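Aldehyde dehydrogenase (Burkholderia vietnamiensis, PDB 5KF0) probably catalyses the NAD(P)-dependent oxidation of aldehydes to carboxylic acids, and is seen here with NADPH bound. Local coordinates at residues A[401-409]-A[426-434]. Sequence-based numbering, arbitrary orientation. Where two conformers were deposited one is given.
Sequences FDDALARVN and HAQRAWDEL
Phe401 and His426 open a helix-helix packing in which two neighbouring helices run in nearly the same direction, their axes approaching to 10.6 Å and crossing at -30°, against one face of a mixed beta sheet. The rings form an offset stack, centroids 4.0 Å apart and planes only 2° from parallel. Phe401 CG stands anti to the backbone N (chi1 -168°), which brings its ring over the imidazole, while each CB lies over the other's ring; His426 ND1 is hydrogen-bonded to OD1 of Asp267. The helices follow parallel strands 392-398 and 416-420, and each is the connection of a beta-alpha-beta unit in the part of the aldehyde dehydrogenase fold usually called the catalytic domain. Towards the sheet, Leu405 CD2 meets Leu434 CD2 at 3.7 Å and Ala430 CB at 4.0 Å, above Ile265 and Val419. On another flank Arg429, its chain bent at the second torsion, grips Asp402 in a side-on bidentate salt bridge: NE reaches OD1 at 3.0 Å, almost straight, and NH2 reaches OD2 at 2.8 Å from above the carboxylate plane. Where the second helix ends, Asn409 ND2 donates to Glu433 O (2.9 Å), while Asn409 OD1 accepts a hydrogen bond from Glu435 N.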
loop_
_atom_site.group_PDB
_atom_site.type_symbol
_atom_site.label_atom_id
_atom_site.label_comp_id
_atom_site.label_asym_id
_atom_site.label_seq_id
_atom_site.Cartn_x
_atom_site.Cartn_y
_atom_site.Cartn_z
ATOM N N PHE A 401 -28.804 18.649 13.270
ATOM C CA PHE A 401 -28.106 17.743 12.359
ATOM C C PHE A 401 -28.024 16.321 12.916
ATOM O O PHE A 401 -28.195 15.348 12.172
ATOM C CB PHE A 401 -26.710 18.295 12.050
ATOM C CG PHE A 401 -26.020 17.600 10.909
ATOM C CD1 PHE A 401 -26.433 17.816 9.599
ATOM C CD2 PHE A 401 -24.955 16.738 11.141
ATOM C CE1 PHE A 401 -25.796 17.173 8.540
ATOM C CE2 PHE A 401 -24.316 16.095 10.090
ATOM C CZ PHE A 401 -24.741 16.307 8.784
ATOM N N ASP A 402 -27.775 16.177 14.223
ATOM C CA ASP A 402 -27.670 14.838 14.804
ATOM C C ASP A 402 -28.990 14.078 14.716
ATOM O O ASP A 402 -28.992 12.845 14.598
ATOM C CB ASP A 402 -27.219 14.927 16.264
ATOM C CG ASP A 402 -25.712 14.864 16.425
ATOM O OD1 ASP A 402 -24.991 14.824 15.406
ATOM O OD2 ASP A 402 -25.253 14.857 17.592
ATOM N N ASP A 403 -30.118 14.792 14.770
ATOM C CA ASP A 403 -31.415 14.147 14.587
ATOM C C ASP A 403 -31.577 13.642 13.155
ATOM O O ASP A 403 -32.125 12.559 12.930
ATOM C CB ASP A 403 -32.533 15.125 14.946
ATOM C CG ASP A 403 -33.920 14.520 14.800
ATOM O OD1 ASP A 403 -34.763 15.144 14.123
ATOM O OD2 ASP A 403 -34.181 13.442 15.372
ATOM N N ALA A 404 -31.129 14.428 12.171
ATOM C CA ALA A 404 -31.142 13.957 10.791
ATOM C C ALA A 404 -30.324 12.683 10.644
ATOM O O ALA A 404 -30.759 11.725 9.991
ATOM C CB ALA A 404 -30.607 15.045 9.855
ATOM N N LEU A 405 -29.138 12.643 11.264
ATOM C CA LEU A 405 -28.304 11.447 11.160
ATOM C C LEU A 405 -28.999 10.244 11.786
ATOM O O LEU A 405 -29.015 9.149 11.203
ATOM C CB LEU A 405 -26.942 11.679 11.829
ATOM C CG LEU A 405 -26.071 12.800 11.252
ATOM C CD1 LEU A 405 -24.760 12.907 12.031
ATOM C CD2 LEU A 405 -25.794 12.591 9.772
ATOM N N ALA A 406 -29.586 10.432 12.969
ATOM C CA ALA A 406 -30.294 9.340 13.629
ATOM C C ALA A 406 -31.443 8.834 12.770
ATOM O O ALA A 406 -31.721 7.630 12.736
ATOM C CB ALA A 406 -30.803 9.796 14.994
ATOM N N ARG A 407 -32.122 9.734 12.062
ATOM C CA ARG A 407 -33.256 9.298 11.259
ATOM C C ARG A 407 -32.804 8.592 9.983
ATOM O O ARG A 407 -33.464 7.647 9.542
ATOM C CB ARG A 407 -34.163 10.495 10.982
ATOM C CG ARG A 407 -34.936 10.864 12.252
ATOM C CD ARG A 407 -35.423 12.311 12.298
ATOM N NE ARG A 407 -36.519 12.543 11.368
ATOM C CZ ARG A 407 -37.016 13.746 11.090
ATOM N NH1 ARG A 407 -36.509 14.831 11.665
ATOM N NH2 ARG A 407 -38.013 13.864 10.226
ATOM N N VAL A 408 -31.674 8.993 9.401
ATOM C CA VAL A 408 -31.103 8.202 8.311
ATOM C C VAL A 408 -30.831 6.777 8.791
ATOM O O VAL A 408 -31.140 5.794 8.105
ATOM C CB VAL A 408 -29.819 8.863 7.772
ATOM C CG1 VAL A 408 -29.109 7.915 6.780
ATOM C CG2 VAL A 408 -30.134 10.212 7.110
ATOM N N ASN A 409 -30.234 6.649 9.980
ATOM C CA ASN A 409 -29.900 5.346 10.548
ATOM C C ASN A 409 -31.119 4.567 11.025
ATOM O O ASN A 409 -30.982 3.383 11.347
ATOM C CB ASN A 409 -28.944 5.510 11.735
ATOM C CG ASN A 409 -27.505 5.756 11.315
ATOM O OD1 ASN A 409 -27.084 5.369 10.230
ATOM N ND2 ASN A 409 -26.731 6.395 12.208
ATOM N N HIS A 426 -19.973 19.053 10.021
ATOM C CA HIS A 426 -21.088 18.153 9.744
ATOM C C HIS A 426 -20.681 17.001 8.834
ATOM O O HIS A 426 -21.172 15.877 9.002
ATOM C CB HIS A 426 -22.257 18.933 9.150
ATOM C CG HIS A 426 -23.017 19.715 10.173
ATOM N ND1 HIS A 426 -24.072 20.541 9.852
ATOM C CD2 HIS A 426 -22.875 19.790 11.518
ATOM C CE1 HIS A 426 -24.545 21.097 10.954
ATOM N NE2 HIS A 426 -23.834 20.661 11.980
ATOM N N ALA A 427 -19.818 17.249 7.845
ATOM C CA ALA A 427 -19.382 16.150 6.985
ATOM C C ALA A 427 -18.639 15.091 7.790
ATOM O O ALA A 427 -18.870 13.888 7.615
ATOM C CB ALA A 427 -18.515 16.679 5.840
ATOM N N GLN A 428 -17.766 15.523 8.703
ATOM C CA GLN A 428 -17.032 14.596 9.570
ATOM C C GLN A 428 -17.978 13.827 10.483
ATOM O O GLN A 428 -17.822 12.616 10.701
ATOM C CB GLN A 428 -16.030 15.368 10.435
ATOM C CG GLN A 428 -14.952 16.131 9.692
ATOM C CD GLN A 428 -14.394 17.291 10.513
ATOM O OE1 GLN A 428 -14.946 17.667 11.554
ATOM N NE2 GLN A 428 -13.296 17.860 10.046
ATOM N N ARG A 429 -18.961 14.533 11.051
ATOM C CA ARG A 429 -19.927 13.877 11.921
ATOM C C ARG A 429 -20.720 12.825 11.151
ATOM O O ARG A 429 -20.976 11.727 11.663
ATOM C CB ARG A 429 -20.856 14.925 12.541
ATOM C CG ARG A 429 -21.882 14.368 13.506
ATOM C CD ARG A 429 -21.263 13.837 14.789
ATOM N NE ARG A 429 -22.276 13.748 15.843
ATOM C CZ ARG A 429 -22.110 13.121 17.008
ATOM N NH1 ARG A 429 -20.968 12.495 17.288
ATOM N NH2 ARG A 429 -23.094 13.113 17.900
ATOM N N ALA A 430 -21.120 13.141 9.917
ATOM C CA ALA A 430 -21.829 12.156 9.108
ATOM C C ALA A 430 -20.956 10.941 8.821
ATOM O O ALA A 430 -21.434 9.801 8.865
ATOM C CB ALA A 430 -22.300 12.782 7.798
ATOM N N TRP A 431 -19.681 11.160 8.490
ATOM C CA TRP A 431 -18.793 10.030 8.215
ATOM C C TRP A 431 -18.641 9.148 9.451
ATOM O O TRP A 431 -18.623 7.915 9.343
ATOM C CB TRP A 431 -17.432 10.558 7.758
ATOM C CG TRP A 431 -16.559 9.579 7.010
ATOM C CD1 TRP A 431 -16.932 8.402 6.431
ATOM C CD2 TRP A 431 -15.160 9.742 6.733
ATOM N NE1 TRP A 431 -15.844 7.815 5.819
ATOM C CE2 TRP A 431 -14.747 8.615 5.993
ATOM C CE3 TRP A 431 -14.218 10.725 7.051
ATOM C CZ2 TRP A 431 -13.430 8.446 5.555
ATOM C CZ3 TRP A 431 -12.904 10.555 6.625
ATOM C CH2 TRP A 431 -12.527 9.417 5.883
ATOM N N ASP A 432 -18.553 9.765 10.635
ATOM C CA ASP A 432 -18.445 9.021 11.891
ATOM C C ASP A 432 -19.682 8.178 12.174
ATOM O O ASP A 432 -19.572 7.056 12.680
ATOM C CB ASP A 432 -18.286 9.974 13.082
ATOM C CG ASP A 432 -16.924 10.629 13.185
ATOM O OD1 ASP A 432 -15.977 10.275 12.457
ATOM O OD2 ASP A 432 -16.807 11.512 14.068
ATOM N N GLU A 433 -20.874 8.744 11.943
ATOM C CA GLU A 433 -22.088 8.246 12.578
ATOM C C GLU A 433 -23.049 7.524 11.649
ATOM O O GLU A 433 -23.873 6.743 12.140
ATOM C CB GLU A 433 -22.853 9.401 13.249
ATOM C CG GLU A 433 -22.078 10.103 14.359
ATOM C CD GLU A 433 -21.697 9.151 15.474
ATOM O OE1 GLU A 433 -22.569 8.368 15.904
ATOM O OE2 GLU A 433 -20.528 9.183 15.909
ATOM N N LEU A 434 -22.988 7.761 10.340
ATOM C CA LEU A 434 -23.933 7.114 9.431
ATOM C C LEU A 434 -23.493 5.676 9.188
ATOM O O LEU A 434 -22.401 5.440 8.659
ATOM C CB LEU A 434 -24.036 7.878 8.114
ATOM C CG LEU A 434 -24.760 9.222 8.258
ATOM C CD1 LEU A 434 -24.789 9.935 6.892
ATOM C CD2 LEU A 434 -26.184 9.049 8.816
#